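Local coordinates for protein bifunctional enzyme IspD/IspF (Campylobacter jejuni, PDB 1W55) that catalyses two steps of isoprenoid precursor synthesis, transferring the cytidylyl group of CTP to methylerythritol phosphate and later cyclising the phosphorylated product to methylerythritol 2,4-cyclodiphosphate with release of CMP, at residues I7-G12 and V94-R99; P32-A37 and K62-Y67. One frame throughout, in Å; residues are numbered along the deposited sequence.

Contact 1 of 2, residues I7-G12 and V94-R99; sequences IMLAAG and VSDVAR. With C (cytidine-5'-monophosphate), chain D; EDO (1,2-ethanediol), chain F.
Two neighbouring parallel strands of the nucleotide-binding sheet in the cytidylyltransferase part meet here, Ile-7 to Leu-9 against Val-94 to Asp-96, and their C-terminal ends open into the pocket that holds cytidine monophosphate. The ladder alternates as a parallel pair should. Ser-95 N gives to Ile-7 O, Leu-9 N to Ser-95 O in a nearly straight bond of 2.8 Å, and Val-97 N to Leu-9 O at 3.1 Å. That last carbonyl is shared: the ribose O3' also donates to Leu-9 O, at 2.6 Å, so the last rung of the ladder also holds the ribose. Ala-11 grips the nucleotide twice more, its N reaching the base at O2 and its O taking the ribose O2'.

On the face of Leu-9, the CD1 methyl meets Val-94 CG1 at 3.6 Å. On the face of Met-8 the side chain doubles back, bent at both chi2 (-59°) and chi3 (-62°), which brings CE to 3.9 Å from Val-97 CG1. Past the strands Ala-10 CB presses tightly on Val-97 CG2 (3.5 Å).

The Asp-96 carboxylate lies beside the ribose, OD1 approaching C4'. Its OD2 takes Arg-99 NE in a salt bridge of 2.9 Å, met on the anti side with NE 28° out of the carboxylate plane, and an ethanediol molecule, probably from the crystallisation liquor, bridges OD2 and Arg-99 NH2. Arg-76 pairs with OD1, while Asp-128 of the second subunit pairs with Arg-99. Helix 76-84 packs on Ile-7 and Leu-9, helix 33-42 on Met-8, Ser-95 and Val-97, and strand 50-54 flanks strand 4-9 on its other edge.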
loop_
_atom_site.group_PDB
_atom_site.type_symbol
_atom_site.label_atom_id
_atom_site.label_comp_id
_atom_site.label_asym_id
_atom_site.label_seq_id
_atom_site.Cartn_x
_atom_site.Cartn_y
_atom_site.Cartn_z
ATOM N N ILE A 7 20.453 24.800 19.349
ATOM C CA ILE A 7 21.184 25.401 18.235
ATOM C C ILE A 7 21.176 24.445 17.049
ATOM O O ILE A 7 21.690 23.319 17.134
ATOM C CB ILE A 7 22.639 25.771 18.616
ATOM C CG1 ILE A 7 22.674 26.805 19.755
ATOM C CG2 ILE A 7 23.397 26.285 17.382
ATOM C CD1 ILE A 7 24.095 27.072 20.303
ATOM N N MET A 8 20.571 24.892 15.950
ATOM C CA MET A 8 20.590 24.142 14.696
ATOM C C MET A 8 21.707 24.687 13.821
ATOM O O MET A 8 21.755 25.880 13.524
ATOM C CB MET A 8 19.238 24.238 13.970
ATOM C CG MET A 8 18.047 23.648 14.736
ATOM S SD MET A 8 18.209 21.888 15.161
ATOM C CE MET A 8 18.299 21.133 13.513
ATOM N N LEU A 9 22.612 23.812 13.411
ATOM C CA LEU A 9 23.761 24.246 12.623
ATOM C C LEU A 9 23.456 24.085 11.134
ATOM O O LEU A 9 23.381 22.976 10.643
ATOM C CB LEU A 9 25.019 23.461 13.038
ATOM C CG LEU A 9 25.531 23.745 14.464
ATOM C CD1 LEU A 9 26.621 22.785 14.839
ATOM C CD2 LEU A 9 26.033 25.195 14.626
ATOM N N ALA A 10 23.295 25.198 10.429
ATOM C CA ALA A 10 22.782 25.177 9.061
ATOM C C ALA A 10 23.530 26.124 8.123
ATOM O O ALA A 10 23.030 26.443 7.043
ATOM C CB ALA A 10 21.290 25.519 9.060
ATOM N N ALA A 11 24.718 26.568 8.533
ATOM C CA ALA A 11 25.524 27.471 7.709
ATOM C C ALA A 11 26.552 26.717 6.873
ATOM O O ALA A 11 26.662 25.497 6.951
ATOM C CB ALA A 11 26.203 28.540 8.578
ATOM N N GLY A 12 27.301 27.461 6.065
ATOM C CA GLY A 12 28.309 26.889 5.190
ATOM C C GLY A 12 27.729 26.291 3.919
ATOM O O GLY A 12 26.531 25.986 3.839
ATOM N N VAL A 94 22.601 20.722 20.483
ATOM C CA VAL A 94 23.196 21.157 19.229
ATOM C C VAL A 94 23.016 20.059 18.192
ATOM O O VAL A 94 23.214 18.888 18.490
ATOM C CB VAL A 94 24.697 21.475 19.388
ATOM C CG1 VAL A 94 25.284 21.992 18.065
ATOM C CG2 VAL A 94 24.927 22.495 20.505
ATOM N N SER A 95 22.645 20.440 16.975
ATOM C CA SER A 95 22.388 19.459 15.928
ATOM C C SER A 95 22.693 19.974 14.525
ATOM O O SER A 95 22.445 21.139 14.216
ATOM C CB SER A 95 20.934 18.973 16.007
ATOM O OG SER A 95 20.772 17.702 15.402
ATOM N N ASP A 96 23.251 19.099 13.690
ATOM C CA ASP A 96 23.377 19.348 12.253
ATOM C C ASP A 96 21.983 19.355 11.608
ATOM O O ASP A 96 21.216 18.429 11.838
ATOM C CB ASP A 96 24.201 18.231 11.604
ATOM C CG ASP A 96 25.530 17.954 12.328
ATOM O OD1 ASP A 96 26.144 18.882 12.899
ATOM O OD2 ASP A 96 26.050 16.823 12.351
ATOM N N VAL A 97 21.643 20.361 10.795
ATOM C CA VAL A 97 20.350 20.306 10.075
ATOM C C VAL A 97 20.303 19.147 9.107
ATOM O O VAL A 97 19.226 18.655 8.789
ATOM C CB VAL A 97 19.965 21.581 9.245
ATOM C CG1 VAL A 97 19.352 22.637 10.103
ATOM C CG2 VAL A 97 21.115 22.106 8.401
ATOM N N ALA A 98 21.466 18.719 8.628
ATOM C CA ALA A 98 21.535 17.643 7.648
ATOM C C ALA A 98 21.194 16.276 8.243
ATOM O O ALA A 98 21.044 15.306 7.507
ATOM C CB ALA A 98 22.896 17.623 6.952
ATOM N N ARG A 99 21.058 16.215 9.568
ATOM C CA ARG A 99 20.487 15.048 10.254
ATOM C C ARG A 99 18.986 15.281 10.447
ATOM O O ARG A 99 18.535 15.797 11.480
ATOM C CB ARG A 99 21.181 14.811 11.599
ATOM C CG ARG A 99 22.635 14.436 11.449
ATOM C CD ARG A 99 23.352 14.251 12.770
ATOM N NE ARG A 99 24.804 14.187 12.635
ATOM C CZ ARG A 99 25.490 13.098 12.283
ATOM N NH1 ARG A 99 24.866 11.953 12.034
ATOM N NH2 ARG A 99 26.814 13.149 12.198
HETATM O OP3 C D . 29.460 17.762 8.307
HETATM P P C D . 29.998 19.164 8.453
HETATM O OP1 C D . 30.353 19.793 7.129
HETATM O OP2 C D . 31.018 19.338 9.555
HETATM O "O5'" C D . 28.718 20.043 8.887
HETATM C "C5'" C D . 27.990 19.778 10.077
HETATM C "C4'" C D . 26.916 20.846 10.281
HETATM O "O4'" C D . 27.493 22.111 10.628
HETATM C "C3'" C D . 26.075 21.077 9.040
HETATM O "O3'" C D . 24.722 21.092 9.455
HETATM C "C2'" C D . 26.484 22.441 8.528
HETATM O "O2'" C D . 25.418 23.142 7.899
HETATM C "C1'" C D . 26.954 23.137 9.795
HETATM N N1 C D . 27.989 24.124 9.493
HETATM C C2 C D . 27.823 25.436 9.968
HETATM O O2 C D . 26.803 25.743 10.643
HETATM N N3 C D . 28.776 26.348 9.689
HETATM C C4 C D . 29.871 26.024 8.949
HETATM N N4 C D . 30.810 26.967 8.675
HETATM C C5 C D . 30.045 24.731 8.469
HETATM C C6 C D . 29.073 23.782 8.762
HETATM C C1 EDO F . 29.101 15.824 13.872
HETATM O O1 EDO F . 28.553 15.710 12.567
HETATM C C2 EDO F . 29.050 14.479 14.564
HETATM O O2 EDO F . 29.598 13.502 13.709
#

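Contact 2 of 2, residues P32-A37 and K62-Y67; sequences PLWLYA and KFTKNY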
loop_
_atom_site.group_PDB
_atom_site.type_symbol
_atom_site.label_atom_id
_atom_site.label_comp_id
_atom_site.label_asym_id
_atom_site.label_seq_id
_atom_site.Cartn_x
_atom_site.Cartn_y
_atom_site.Cartn_z
ATOM N N PRO A 32 11.567 23.712 3.209
ATOM C CA PRO A 32 12.992 23.526 2.901
ATOM C C PRO A 32 13.591 22.652 4.007
ATOM O O PRO A 32 13.077 22.653 5.131
ATOM C CB PRO A 32 13.563 24.948 2.926
ATOM C CG PRO A 32 12.555 25.776 3.674
ATOM C CD PRO A 32 11.224 25.117 3.507
ATOM N N LEU A 33 14.631 21.896 3.675
ATOM C CA LEU A 33 15.197 20.875 4.570
ATOM C C LEU A 33 15.560 21.431 5.945
ATOM O O LEU A 33 15.279 20.792 6.941
ATOM C CB LEU A 33 16.426 20.211 3.916
ATOM C CG LEU A 33 17.189 19.150 4.726
ATOM C CD1 LEU A 33 17.666 18.020 3.824
ATOM C CD2 LEU A 33 18.354 19.747 5.533
ATOM N N TRP A 34 16.165 22.619 5.987
ATOM C CA TRP A 34 16.648 23.222 7.239
ATOM C C TRP A 34 15.478 23.511 8.161
ATOM O O TRP A 34 15.570 23.342 9.373
ATOM C CB TRP A 34 17.466 24.510 6.978
ATOM C CG TRP A 34 16.640 25.673 6.432
ATOM C CD1 TRP A 34 16.466 26.013 5.118
ATOM C CD2 TRP A 34 15.898 26.643 7.192
ATOM N NE1 TRP A 34 15.666 27.125 5.014
ATOM C CE2 TRP A 34 15.290 27.523 6.272
ATOM C CE3 TRP A 34 15.671 26.847 8.560
ATOM C CZ2 TRP A 34 14.466 28.577 6.673
ATOM C CZ3 TRP A 34 14.851 27.895 8.960
ATOM C CH2 TRP A 34 14.256 28.747 8.020
ATOM N N LEU A 35 14.365 23.940 7.572
ATOM C CA LEU A 35 13.162 24.243 8.339
ATOM C C LEU A 35 12.489 22.948 8.795
ATOM O O LEU A 35 12.088 22.829 9.950
ATOM C CB LEU A 35 12.211 25.142 7.536
ATOM C CG LEU A 35 10.892 25.583 8.181
ATOM C CD1 LEU A 35 11.109 26.345 9.527
ATOM C CD2 LEU A 35 10.088 26.427 7.180
ATOM N N TYR A 36 12.406 21.963 7.903
ATOM C CA TYR A 36 11.897 20.649 8.288
ATOM C C TYR A 36 12.659 20.052 9.492
ATOM O O TYR A 36 12.041 19.593 10.452
ATOM C CB TYR A 36 11.930 19.686 7.095
ATOM C CG TYR A 36 11.234 18.373 7.357
ATOM C CD1 TYR A 36 9.930 18.151 6.910
ATOM C CD2 TYR A 36 11.881 17.341 8.053
ATOM C CE1 TYR A 36 9.281 16.928 7.151
ATOM C CE2 TYR A 36 11.251 16.123 8.298
ATOM C CZ TYR A 36 9.952 15.923 7.850
ATOM O OH TYR A 36 9.330 14.721 8.103
ATOM N N ALA A 37 13.989 20.050 9.434
ATOM C CA ALA A 37 14.810 19.510 10.535
ATOM C C ALA A 37 14.625 20.278 11.847
ATOM O O ALA A 37 14.521 19.668 12.919
ATOM C CB ALA A 37 16.293 19.478 10.141
ATOM N N LYS A 62 12.403 34.775 5.823
ATOM C CA LYS A 62 11.146 34.836 5.084
ATOM C C LYS A 62 10.262 33.612 5.283
ATOM O O LYS A 62 9.136 33.581 4.787
ATOM C CB LYS A 62 11.424 35.036 3.591
ATOM C CG LYS A 62 11.928 36.424 3.269
ATOM C CD LYS A 62 12.215 36.580 1.804
ATOM C CE LYS A 62 12.643 38.014 1.503
ATOM N NZ LYS A 62 12.339 38.377 0.085
ATOM N N PHE A 63 10.768 32.618 6.015
ATOM C CA PHE A 63 10.097 31.325 6.158
ATOM C C PHE A 63 9.530 31.098 7.550
ATOM O O PHE A 63 8.716 30.191 7.755
ATOM C CB PHE A 63 11.056 30.180 5.811
ATOM C CG PHE A 63 11.307 30.027 4.340
ATOM C CD1 PHE A 63 12.188 30.874 3.681
ATOM C CD2 PHE A 63 10.654 29.035 3.610
ATOM C CE1 PHE A 63 12.420 30.739 2.315
ATOM C CE2 PHE A 63 10.876 28.887 2.250
ATOM C CZ PHE A 63 11.758 29.736 1.598
ATOM N N THR A 64 9.968 31.900 8.511
ATOM C CA THR A 64 9.482 31.762 9.876
ATOM C C THR A 64 9.841 32.978 10.729
ATOM O O THR A 64 10.767 33.716 10.411
ATOM C CB THR A 64 10.023 30.446 10.526
ATOM O OG1 THR A 64 9.577 30.350 11.884
ATOM C CG2 THR A 64 11.546 30.463 10.640
ATOM N N LYS A 65 9.109 33.152 11.825
ATOM C CA LYS A 65 9.393 34.182 12.815
ATOM C C LYS A 65 9.756 33.550 14.166
ATOM O O LYS A 65 9.936 34.255 15.160
ATOM C CB LYS A 65 8.181 35.120 12.958
ATOM C CG LYS A 65 6.811 34.403 12.999
ATOM C CD LYS A 65 5.659 35.346 12.634
ATOM C CE LYS A 65 5.170 35.124 11.206
ATOM N NZ LYS A 65 5.083 36.407 10.433
ATOM N N ASN A 66 9.877 32.222 14.187
ATOM C CA ASN A 66 10.025 31.455 15.429
ATOM C C ASN A 66 11.444 31.244 15.957
ATOM O O ASN A 66 11.618 30.773 17.082
ATOM C CB ASN A 66 9.350 30.084 15.289
ATOM C CG ASN A 66 7.836 30.179 15.255
ATOM O OD1 ASN A 66 7.244 31.071 15.868
ATOM N ND2 ASN A 66 7.202 29.260 14.535
ATOM N N TYR A 67 12.459 31.565 15.161
ATOM C CA TYR A 67 13.829 31.268 15.574
ATOM C C TYR A 67 14.717 32.481 15.517
ATOM O O TYR A 67 14.426 33.457 14.829
ATOM C CB TYR A 67 14.452 30.168 14.706
ATOM C CG TYR A 67 13.534 29.019 14.374
ATOM C CD1 TYR A 67 13.309 28.653 13.050
ATOM C CD2 TYR A 67 12.895 28.294 15.376
ATOM C CE1 TYR A 67 12.475 27.599 12.738
ATOM C CE2 TYR A 67 12.051 27.241 15.070
ATOM C CZ TYR A 67 11.842 26.903 13.748
ATOM O OH TYR A 67 11.008 25.856 13.426
#
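Phe-63 and Tyr-67, from the loop between helix 57-61 and strand 68-71, meet the start of helix 33-42, through Pro-32 just before it and Trp-34 and Leu-35 in its first turn. Most of the meeting is apolar. The proline ring crosses Phe-63 at a slant, CG lying 3.8 Å from CD2 and equally near CE2, so the phenyl ring meets the residue at the N-cap position. Trp-34 brings its six-membered ring: CZ2 comes to 3.9 Å from Phe-63 CB, and CH2 meets the Thr-64 methyl CG2, which sits at the indole edge, near its plane. The indole gets there because CG stands between the backbone N and the carbonyl carbon (chi1 68°), and Leu-35 CB then lies over the centre of one indole face.

Leu-35 divides its two methyls. CD1 enters at the edge of the Tyr-67 ring, in its plane, 3.7 Å from CE1, and the two side chains cross at about a right angle; CD2 turns to Phe-63, 4.1 Å from CB.

Polar bonds shape each partner separately. Tyr-36 N bonds to Pro-32 O in the opening helical turn, and Thr-64 OG1 accepts from Asn-66 N at 3.0 Å, an ST turn that bends the loop between the two aromatic residues.

Beyond the pair, Phe-63 is edge-to-face with Tyr-59 and stacks on Phe-334 of the third subunit. With methyls, ring carbons and methylenes as the touching groups, this loop is fitted to the helix by van der Waals contact and shape, a hydrophobic join with no directional bond between the two segments.

In the fold
Contacts 1 and 2 lie in the same cytidylyltransferase part of the chain, their centres about 12 Å apart, and the sequence of contact 2 falls wholly between the two strands of contact 1. Helix 33-42 connects them: Val-97 O packs 3.3 Å from Ala-37 CB, and Val-97 CG1 lies 3.9 Å from Trp-34 O. One side of the helix thus backs the strand ends while another receives the loop 62-67. Only contact 1 supplies residues of the cytidine monophosphate pocket; the Trp-34 side chain is about 8 Å from the nucleotide and about 8 Å from that of Lys-23, a predicted transition-state stabiliser, so contact 2 lies near the site without lining it.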